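Local coordinates for 2,3-dehydroadipyl-CoA hydratase (PDB 4FZW), which catalyses the reversible hydration of 2,3-dehydroadipyl-CoA to 3-hydroxyadipyl-CoA in phenylacetate degradation, at residues L34-A45 with L87-L98; R11-L20 with D47-G57. One frame throughout, in Å; residues are numbered along the deposited sequence.

Contact 1: L34-A45 with L87-L98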
# COMPACT_ATOMS: atom_id res chain seq x y z
N LEU B 34 -2.93 -5.66 -31.54
CA LEU B 34 -3.31 -5.46 -30.16
C LEU B 34 -4.83 -5.54 -29.93
O LEU B 34 -5.28 -6.25 -29.03
CB LEU B 34 -2.81 -4.11 -29.69
CG LEU B 34 -2.69 -4.03 -28.18
CD1 LEU B 34 -1.72 -5.10 -27.72
CD2 LEU B 34 -2.24 -2.64 -27.76
N MET B 35 -5.61 -4.81 -30.72
CA MET B 35 -7.07 -4.81 -30.52
C MET B 35 -7.69 -6.17 -30.82
O MET B 35 -8.59 -6.62 -30.11
CB MET B 35 -7.77 -3.70 -31.33
CG MET B 35 -9.30 -3.78 -31.34
SD MET B 35 -10.17 -3.17 -29.86
CE MET B 35 -9.94 -1.40 -30.05
N GLN B 36 -7.20 -6.84 -31.86
CA GLN B 36 -7.60 -8.20 -32.17
C GLN B 36 -7.37 -9.14 -30.98
O GLN B 36 -8.30 -9.83 -30.55
CB GLN B 36 -6.84 -8.72 -33.41
CG GLN B 36 -7.38 -10.02 -33.97
CD GLN B 36 -8.85 -9.93 -34.34
OE1 GLN B 36 -9.25 -9.07 -35.12
NE2 GLN B 36 -9.66 -10.81 -33.77
N LEU B 37 -6.13 -9.15 -30.49
CA LEU B 37 -5.74 -9.90 -29.30
C LEU B 37 -6.69 -9.67 -28.13
O LEU B 37 -7.13 -10.63 -27.47
CB LEU B 37 -4.30 -9.53 -28.90
CG LEU B 37 -3.60 -10.34 -27.81
CD1 LEU B 37 -3.34 -11.74 -28.31
CD2 LEU B 37 -2.31 -9.66 -27.39
N VAL B 38 -7.01 -8.41 -27.86
CA VAL B 38 -7.97 -8.10 -26.81
C VAL B 38 -9.32 -8.76 -27.06
O VAL B 38 -9.97 -9.25 -26.13
CB VAL B 38 -8.18 -6.56 -26.64
CG1 VAL B 38 -9.45 -6.27 -25.85
CG2 VAL B 38 -6.96 -5.92 -25.99
N ASN B 39 -9.78 -8.76 -28.31
CA ASN B 39 -11.12 -9.29 -28.57
C ASN B 39 -11.14 -10.79 -28.42
O ASN B 39 -12.11 -11.35 -27.90
CB ASN B 39 -11.68 -8.85 -29.94
CG ASN B 39 -11.93 -7.35 -30.01
OD1 ASN B 39 -12.22 -6.72 -29.00
ND2 ASN B 39 -11.80 -6.78 -31.20
N GLU B 40 -10.06 -11.44 -28.86
CA GLU B 40 -9.90 -12.88 -28.74
C GLU B 40 -9.96 -13.33 -27.27
O GLU B 40 -10.74 -14.21 -26.90
CB GLU B 40 -8.58 -13.33 -29.38
CG GLU B 40 -8.47 -13.18 -30.90
CD GLU B 40 -9.51 -14.00 -31.65
OE1 GLU B 40 -10.15 -14.89 -31.05
OE2 GLU B 40 -9.67 -13.72 -32.85
N LEU B 41 -9.12 -12.72 -26.43
CA LEU B 41 -9.09 -13.06 -25.01
C LEU B 41 -10.37 -12.71 -24.26
O LEU B 41 -10.80 -13.46 -23.38
CB LEU B 41 -7.91 -12.37 -24.32
CG LEU B 41 -6.52 -12.76 -24.77
CD1 LEU B 41 -5.51 -11.90 -24.05
CD2 LEU B 41 -6.28 -14.27 -24.53
N GLU B 42 -10.97 -11.57 -24.59
CA GLU B 42 -12.26 -11.25 -23.99
C GLU B 42 -13.29 -12.30 -24.39
O GLU B 42 -13.95 -12.89 -23.52
CB GLU B 42 -12.68 -9.79 -24.25
CG GLU B 42 -11.82 -8.82 -23.40
CD GLU B 42 -12.15 -7.34 -23.57
OE1 GLU B 42 -12.91 -6.98 -24.50
OE2 GLU B 42 -11.62 -6.55 -22.77
N ALA B 43 -13.38 -12.62 -25.68
CA ALA B 43 -14.29 -13.69 -26.11
C ALA B 43 -14.02 -15.01 -25.40
O ALA B 43 -14.95 -15.68 -24.97
CB ALA B 43 -14.25 -13.86 -27.62
N ALA B 44 -12.74 -15.36 -25.25
CA ALA B 44 -12.32 -16.55 -24.49
C ALA B 44 -12.65 -16.49 -22.99
O ALA B 44 -12.90 -17.51 -22.35
CB ALA B 44 -10.83 -16.78 -24.69
N ALA B 45 -12.64 -15.28 -22.44
CA ALA B 45 -12.94 -15.09 -21.02
C ALA B 45 -14.28 -15.72 -20.63
O ALA B 45 -14.44 -16.23 -19.51
CB ALA B 45 -12.93 -13.61 -20.66
N LEU B 87 -6.25 -0.99 -23.81
CA LEU B 87 -6.16 -2.33 -24.41
C LEU B 87 -5.22 -3.21 -23.58
O LEU B 87 -5.54 -4.36 -23.27
CB LEU B 87 -5.67 -2.26 -25.85
CG LEU B 87 -6.45 -1.39 -26.82
CD1 LEU B 87 -5.90 -1.57 -28.23
CD2 LEU B 87 -7.93 -1.73 -26.75
N TRP B 88 -4.08 -2.65 -23.19
CA TRP B 88 -3.17 -3.33 -22.26
C TRP B 88 -3.87 -3.73 -20.95
O TRP B 88 -3.68 -4.85 -20.48
CB TRP B 88 -1.92 -2.47 -22.00
CG TRP B 88 -0.97 -2.44 -23.19
CD1 TRP B 88 -0.91 -1.49 -24.17
CD2 TRP B 88 0.03 -3.42 -23.52
NE1 TRP B 88 0.07 -1.81 -25.08
CE2 TRP B 88 0.66 -2.99 -24.71
CE3 TRP B 88 0.46 -4.62 -22.92
CZ2 TRP B 88 1.70 -3.72 -25.32
CZ3 TRP B 88 1.49 -5.34 -23.53
CH2 TRP B 88 2.09 -4.88 -24.71
N ALA B 89 -4.70 -2.85 -20.38
CA ALA B 89 -5.40 -3.19 -19.13
C ALA B 89 -6.49 -4.21 -19.38
O ALA B 89 -6.81 -5.00 -18.50
CB ALA B 89 -5.98 -1.95 -18.43
N ARG B 90 -7.06 -4.21 -20.58
CA ARG B 90 -8.04 -5.25 -20.89
C ARG B 90 -7.37 -6.60 -21.09
O ARG B 90 -7.96 -7.62 -20.74
CB ARG B 90 -8.90 -4.87 -22.10
CG ARG B 90 -9.95 -3.81 -21.78
CD ARG B 90 -10.39 -3.06 -23.01
NE ARG B 90 -11.29 -3.86 -23.83
CZ ARG B 90 -11.97 -3.38 -24.86
NH1 ARG B 90 -11.85 -2.10 -25.19
NH2 ARG B 90 -12.76 -4.19 -25.56
N LEU B 91 -6.15 -6.62 -21.63
CA LEU B 91 -5.36 -7.87 -21.75
C LEU B 91 -5.10 -8.48 -20.39
O LEU B 91 -5.32 -9.67 -20.18
CB LEU B 91 -4.01 -7.64 -22.44
CG LEU B 91 -3.90 -7.18 -23.89
CD1 LEU B 91 -2.44 -7.00 -24.25
CD2 LEU B 91 -4.58 -8.16 -24.83
N GLN B 92 -4.62 -7.63 -19.47
CA GLN B 92 -4.30 -8.04 -18.11
C GLN B 92 -5.52 -8.48 -17.31
O GLN B 92 -5.39 -9.17 -16.32
CB GLN B 92 -3.61 -6.89 -17.37
CG GLN B 92 -3.78 -6.99 -15.87
CD GLN B 92 -2.97 -5.97 -15.13
OE1 GLN B 92 -1.83 -6.24 -14.72
NE2 GLN B 92 -3.55 -4.77 -14.94
N ALA B 93 -6.71 -8.08 -17.74
CA ALA B 93 -7.92 -8.41 -17.01
C ALA B 93 -8.44 -9.78 -17.43
O ALA B 93 -9.38 -10.32 -16.84
CB ALA B 93 -8.99 -7.32 -17.23
N PHE B 94 -7.82 -10.36 -18.45
CA PHE B 94 -8.15 -11.72 -18.84
C PHE B 94 -8.06 -12.58 -17.59
O PHE B 94 -7.05 -12.58 -16.90
CB PHE B 94 -7.21 -12.21 -19.95
CG PHE B 94 -7.46 -13.65 -20.36
CD1 PHE B 94 -8.61 -14.00 -21.05
CD2 PHE B 94 -6.54 -14.63 -20.08
CE1 PHE B 94 -8.84 -15.31 -21.44
CE2 PHE B 94 -6.77 -15.96 -20.47
CZ PHE B 94 -7.92 -16.30 -21.15
N ASN B 95 -9.13 -13.31 -17.29
CA ASN B 95 -9.28 -13.96 -15.99
C ASN B 95 -8.79 -15.42 -15.97
O ASN B 95 -8.78 -16.06 -14.92
CB ASN B 95 -10.74 -13.87 -15.54
CG ASN B 95 -11.69 -14.69 -16.43
OD1 ASN B 95 -11.39 -15.00 -17.57
ND2 ASN B 95 -12.84 -15.03 -15.89
N LYS B 96 -8.40 -15.94 -17.13
CA LYS B 96 -7.91 -17.32 -17.23
C LYS B 96 -6.39 -17.41 -17.41
O LYS B 96 -5.76 -16.45 -17.84
CB LYS B 96 -8.62 -18.08 -18.34
CG LYS B 96 -10.12 -18.22 -18.12
CD LYS B 96 -10.81 -18.86 -19.32
CE LYS B 96 -12.32 -18.68 -19.22
NZ LYS B 96 -13.06 -19.42 -20.29
N PRO B 97 -5.81 -18.55 -17.04
CA PRO B 97 -4.35 -18.74 -17.20
C PRO B 97 -3.85 -18.41 -18.60
O PRO B 97 -4.45 -18.80 -19.60
CB PRO B 97 -4.17 -20.22 -16.88
CG PRO B 97 -5.23 -20.46 -15.82
CD PRO B 97 -6.43 -19.65 -16.27
N LEU B 98 -2.75 -17.68 -18.66
CA LEU B 98 -2.23 -17.17 -19.91
C LEU B 98 -0.75 -17.47 -19.97
O LEU B 98 0.05 -16.96 -19.17
CB LEU B 98 -2.50 -15.66 -20.01
CG LEU B 98 -2.22 -14.91 -21.31
CD1 LEU B 98 -2.96 -15.50 -22.49
CD2 LEU B 98 -2.56 -13.45 -21.13
O HOH W 1 -11.05 -7.67 -20.65
O HOH W 2 -15.75 -18.86 -19.02
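Phe94 receives Leu41 on one face of its ring: CD2 of Leu41 stands 4.1 Å from the ring centroid and 7° off the normal, a CH-pi contact over the middle of the ring. The opposite face carries the backbone N of Lys96, displaced toward the rim, while Ala45 N and Pro97 O lie at edges. CG of Phe94 is anti to its backbone N (chi1 177°), which turns the ring in against helix 34-45. Trp88 has CD1 of Leu34 and CD1 of Leu91 above the rim of one face; Leu34 CD2 comes within 3.6 Å of Trp88 NE1, which bonds a glycerol probably left from crystallisation.

Arg90 and Glu42 form a two-pronged, side-on salt bridge. Arg90 NE reaches Glu42 OE2 at 2.9 Å and Arg90 NH2 reaches Glu42 OE1 at 3.0 Å. Both oxygens lie in the guanidinium plane and are met on their syn side, with the carboxylate somewhat tilted. A water joins Glu42 OE2 to Arg90 O. Long side chains suit this partly exposed flank, where Val38 CG1 packs 3.6 Å from Arg90 NE.

Inside, Leu91 is a knob in the hole formed by Leu34, Leu37, Val38 and Leu41; its CD2 touches Val38 CG2 at 3.5 Å. Leu87 continues the apolar seam toward Leu34 and Met35. Near the end of helix 34-45, the extended chain of Lys96 delivers NZ to Ala44 O (2.8 Å); NZ also bonds Ile50 O and a water, partners befitting a buried ammonium.

The axes of helices 34-45 and 87-92 come within 9.3 Å and run in the same general direction, 29° apart. Leu37 also rests on Leu18 and Ile55, and Leu41 on Leu18 and Cys53, so helix 34-45 packs against both the sheet and helix 84-92. Leu98 begins the neighbouring strand.

Contact 2: R11-L20 with D47-G57; sequences RQQRVLLLTL and DTSISVCVITG
Strands 15-20 and 52-56, in register from Val15 beside Val52 to Thr19 beside Thr56, are the paired parallel strands of a beta-alpha-beta unit whose connecting helix is 31-46. The ladder runs Leu16 N to Val52 O (2.9 Å), Val54 N to Leu16 O, Leu18 N to Val54 O, Thr56 N to Leu18 O and Leu20 N to Thr56 O.

At its entrance Arg14 holds the turn in two ways, by backbone and by side chain. Arg14 O accepts from both Ser51 N (2.8 Å) and Val52 N. The guanidinium grips Ser51 OG side-on, through Arg14 NE (2.8 Å) and Arg14 NH2, and Arg14 NH2 also reaches Thr48 O (2.8 Å); these acceptors lie near the guanidinium plane, with Ser49 O over one face. A bend at chi3 (41°) swings the group back over this turn. Nearby, Arg11 NH2 bonds Ser49 OG (2.7 Å), which itself donates to Asp47 OD1; Ser49 N bonds the same oxygen, making an Asx turn.

Beta-branched Val15, Val52 and Val54, suited to extended strands, line one face with Leu17: Leu17 CD1 meets Val54 CG1, and Val15 CG1 meets Val54 CG2. Leu16, Leu18 and Cys53 make the apolar face turned to helix 31-46, where Leu18 CD1 meets Cys53 SG at 3.7 Å. Thr56 OG1 finds its partner in Ala101 O.

Helix 31-46 covers that face through Leu41 and Ala44; helix 186-197 packs on Val15 and Val52, and strand 7-12 flanks strand 15-20.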
# COMPACT_ATOMS: atom_id res chain seq x y z
N ARG B 11 -7.15 -24.01 -31.77
CA ARG B 11 -7.79 -24.63 -30.64
C ARG B 11 -7.24 -26.02 -30.41
O ARG B 11 -6.99 -26.78 -31.35
CB ARG B 11 -9.29 -24.70 -30.90
CG ARG B 11 -10.05 -25.66 -30.01
CD ARG B 11 -10.65 -24.95 -28.80
NE ARG B 11 -12.10 -24.90 -28.89
CZ ARG B 11 -12.89 -24.42 -27.94
NH1 ARG B 11 -12.36 -23.95 -26.82
NH2 ARG B 11 -14.22 -24.40 -28.11
N GLN B 12 -7.04 -26.36 -29.15
CA GLN B 12 -6.79 -27.73 -28.75
C GLN B 12 -7.55 -28.00 -27.47
O GLN B 12 -7.10 -27.61 -26.39
CB GLN B 12 -5.30 -27.99 -28.56
CG GLN B 12 -4.49 -27.95 -29.85
CD GLN B 12 -3.01 -28.14 -29.62
OE1 GLN B 12 -2.50 -27.84 -28.53
NE2 GLN B 12 -2.31 -28.62 -30.64
N GLN B 13 -8.71 -28.64 -27.57
CA GLN B 13 -9.51 -28.90 -26.39
C GLN B 13 -9.91 -27.61 -25.66
O GLN B 13 -10.56 -26.73 -26.24
CB GLN B 13 -8.77 -29.83 -25.43
CG GLN B 13 -8.55 -31.23 -25.97
CD GLN B 13 -9.84 -31.94 -26.29
OE1 GLN B 13 -10.82 -31.83 -25.54
NE2 GLN B 13 -9.86 -32.68 -27.40
N ARG B 14 -9.53 -27.51 -24.40
CA ARG B 14 -9.85 -26.36 -23.58
C ARG B 14 -8.68 -25.37 -23.57
O ARG B 14 -8.63 -24.47 -22.74
CB ARG B 14 -10.15 -26.83 -22.16
CG ARG B 14 -10.95 -28.13 -22.15
CD ARG B 14 -11.50 -28.41 -20.77
NE ARG B 14 -11.99 -27.16 -20.18
CZ ARG B 14 -13.21 -26.66 -20.37
NH1 ARG B 14 -14.09 -27.32 -21.13
NH2 ARG B 14 -13.55 -25.52 -19.80
N VAL B 15 -7.73 -25.56 -24.48
CA VAL B 15 -6.63 -24.61 -24.63
C VAL B 15 -6.76 -23.86 -25.94
O VAL B 15 -6.91 -24.46 -27.00
CB VAL B 15 -5.23 -25.27 -24.54
CG1 VAL B 15 -4.17 -24.22 -24.62
CG2 VAL B 15 -5.09 -26.04 -23.23
N LEU B 16 -6.71 -22.53 -25.85
CA LEU B 16 -6.77 -21.67 -27.01
C LEU B 16 -5.37 -21.20 -27.39
O LEU B 16 -4.55 -20.88 -26.52
CB LEU B 16 -7.70 -20.48 -26.73
CG LEU B 16 -7.89 -19.44 -27.84
CD1 LEU B 16 -8.69 -20.02 -29.01
CD2 LEU B 16 -8.57 -18.19 -27.26
N LEU B 17 -5.08 -21.17 -28.69
CA LEU B 17 -3.77 -20.74 -29.17
C LEU B 17 -3.86 -19.52 -30.09
O LEU B 17 -4.59 -19.52 -31.10
CB LEU B 17 -3.05 -21.87 -29.90
CG LEU B 17 -1.61 -21.59 -30.37
CD1 LEU B 17 -0.69 -21.17 -29.21
CD2 LEU B 17 -1.02 -22.79 -31.11
N LEU B 18 -3.11 -18.49 -29.73
CA LEU B 18 -3.06 -17.26 -30.49
C LEU B 18 -1.64 -17.06 -31.00
O LEU B 18 -0.71 -16.88 -30.20
CB LEU B 18 -3.52 -16.08 -29.64
CG LEU B 18 -4.93 -16.24 -29.04
CD1 LEU B 18 -5.27 -15.09 -28.10
CD2 LEU B 18 -5.99 -16.40 -30.14
N THR B 19 -1.49 -17.14 -32.32
CA THR B 19 -0.19 -16.99 -32.95
C THR B 19 -0.04 -15.63 -33.62
O THR B 19 -0.74 -15.34 -34.58
CB THR B 19 0.03 -18.06 -34.04
OG1 THR B 19 -0.23 -19.36 -33.49
CG2 THR B 19 1.46 -17.99 -34.58
N LEU B 20 0.88 -14.81 -33.12
CA LEU B 20 1.21 -13.57 -33.81
C LEU B 20 1.79 -13.92 -35.16
O LEU B 20 2.66 -14.77 -35.27
CB LEU B 20 2.16 -12.72 -32.98
CG LEU B 20 1.48 -12.14 -31.73
CD1 LEU B 20 1.89 -12.91 -30.49
CD2 LEU B 20 1.83 -10.69 -31.55
N ASP B 47 -16.09 -17.95 -22.83
CA ASP B 47 -16.31 -19.26 -23.42
C ASP B 47 -15.98 -20.37 -22.42
O ASP B 47 -14.82 -20.58 -22.11
CB ASP B 47 -15.48 -19.43 -24.69
CG ASP B 47 -15.66 -20.80 -25.32
OD1 ASP B 47 -16.28 -21.67 -24.67
OD2 ASP B 47 -15.18 -21.03 -26.46
N THR B 48 -17.00 -21.07 -21.94
CA THR B 48 -16.84 -22.06 -20.87
C THR B 48 -16.19 -23.36 -21.35
O THR B 48 -15.95 -24.28 -20.56
CB THR B 48 -18.18 -22.36 -20.11
OG1 THR B 48 -19.15 -22.91 -21.01
CG2 THR B 48 -18.73 -21.08 -19.43
N SER B 49 -15.90 -23.42 -22.65
CA SER B 49 -15.13 -24.54 -23.18
C SER B 49 -13.63 -24.23 -23.18
O SER B 49 -12.81 -25.12 -23.44
CB SER B 49 -15.62 -24.95 -24.58
OG SER B 49 -15.21 -24.03 -25.58
N ILE B 50 -13.26 -22.99 -22.87
CA ILE B 50 -11.85 -22.62 -22.74
C ILE B 50 -11.40 -22.46 -21.28
O ILE B 50 -12.13 -21.90 -20.45
CB ILE B 50 -11.51 -21.33 -23.49
CG1 ILE B 50 -11.88 -21.47 -24.97
CG2 ILE B 50 -10.03 -20.99 -23.30
CD1 ILE B 50 -11.63 -20.23 -25.79
N SER B 51 -10.21 -22.97 -20.99
CA SER B 51 -9.63 -22.96 -19.64
C SER B 51 -8.27 -22.26 -19.58
O SER B 51 -7.93 -21.62 -18.58
CB SER B 51 -9.50 -24.38 -19.10
OG SER B 51 -10.78 -24.97 -18.93
N VAL B 52 -7.49 -22.37 -20.65
CA VAL B 52 -6.16 -21.75 -20.75
C VAL B 52 -5.95 -21.15 -22.15
O VAL B 52 -6.50 -21.64 -23.14
CB VAL B 52 -5.03 -22.78 -20.50
CG1 VAL B 52 -3.67 -22.08 -20.50
CG2 VAL B 52 -5.25 -23.54 -19.18
N CYS B 53 -5.15 -20.09 -22.21
CA CYS B 53 -4.66 -19.59 -23.48
C CYS B 53 -3.12 -19.75 -23.56
O CYS B 53 -2.44 -19.85 -22.53
CB CYS B 53 -5.10 -18.13 -23.69
SG CYS B 53 -4.69 -17.37 -25.28
N VAL B 54 -2.61 -19.85 -24.79
CA VAL B 54 -1.19 -19.84 -25.05
C VAL B 54 -1.01 -18.76 -26.11
O VAL B 54 -1.82 -18.68 -27.05
CB VAL B 54 -0.70 -21.21 -25.63
CG1 VAL B 54 0.71 -21.11 -26.20
CG2 VAL B 54 -0.80 -22.30 -24.60
N ILE B 55 0.04 -17.95 -25.97
CA ILE B 55 0.32 -16.87 -26.93
C ILE B 55 1.73 -17.05 -27.52
O ILE B 55 2.71 -17.14 -26.80
CB ILE B 55 0.18 -15.46 -26.27
CG1 ILE B 55 -1.29 -15.14 -25.98
CG2 ILE B 55 0.78 -14.38 -27.15
CD1 ILE B 55 -1.53 -13.64 -25.57
N THR B 56 1.83 -17.07 -28.84
CA THR B 56 3.12 -17.31 -29.46
C THR B 56 3.32 -16.59 -30.77
O THR B 56 2.35 -16.14 -31.40
CB THR B 56 3.37 -18.82 -29.71
OG1 THR B 56 4.75 -19.03 -29.98
CG2 THR B 56 2.57 -19.32 -30.89
N GLY B 57 4.58 -16.49 -31.19
CA GLY B 57 4.88 -15.93 -32.48
C GLY B 57 5.40 -17.02 -33.40
O GLY B 57 4.74 -18.06 -33.57

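Overall arrangement
From the N terminus the chain lays down 11-20, then helix segment 34-45, then 47-57, and lastly 87-98, so contacts 1 and 2 cross: each begins before the other has closed. Contact 2 closes first, when 47-57 returns beside 11-20 after a 26-residue excursion that includes helix 31-46. Contact 1 closes later, after 41 intervening residues, bringing helix 84-92 onto that same helix. The segments then join directly, through Lys96 NZ with Ile50 O and, probably, Cys53 N with Pro97 O as the chain leads into strand 98-102, the next strand of the sheet. Together the contacts tie the sheet to its crossover helix and to helix 84-92, which packs on that crossover helix.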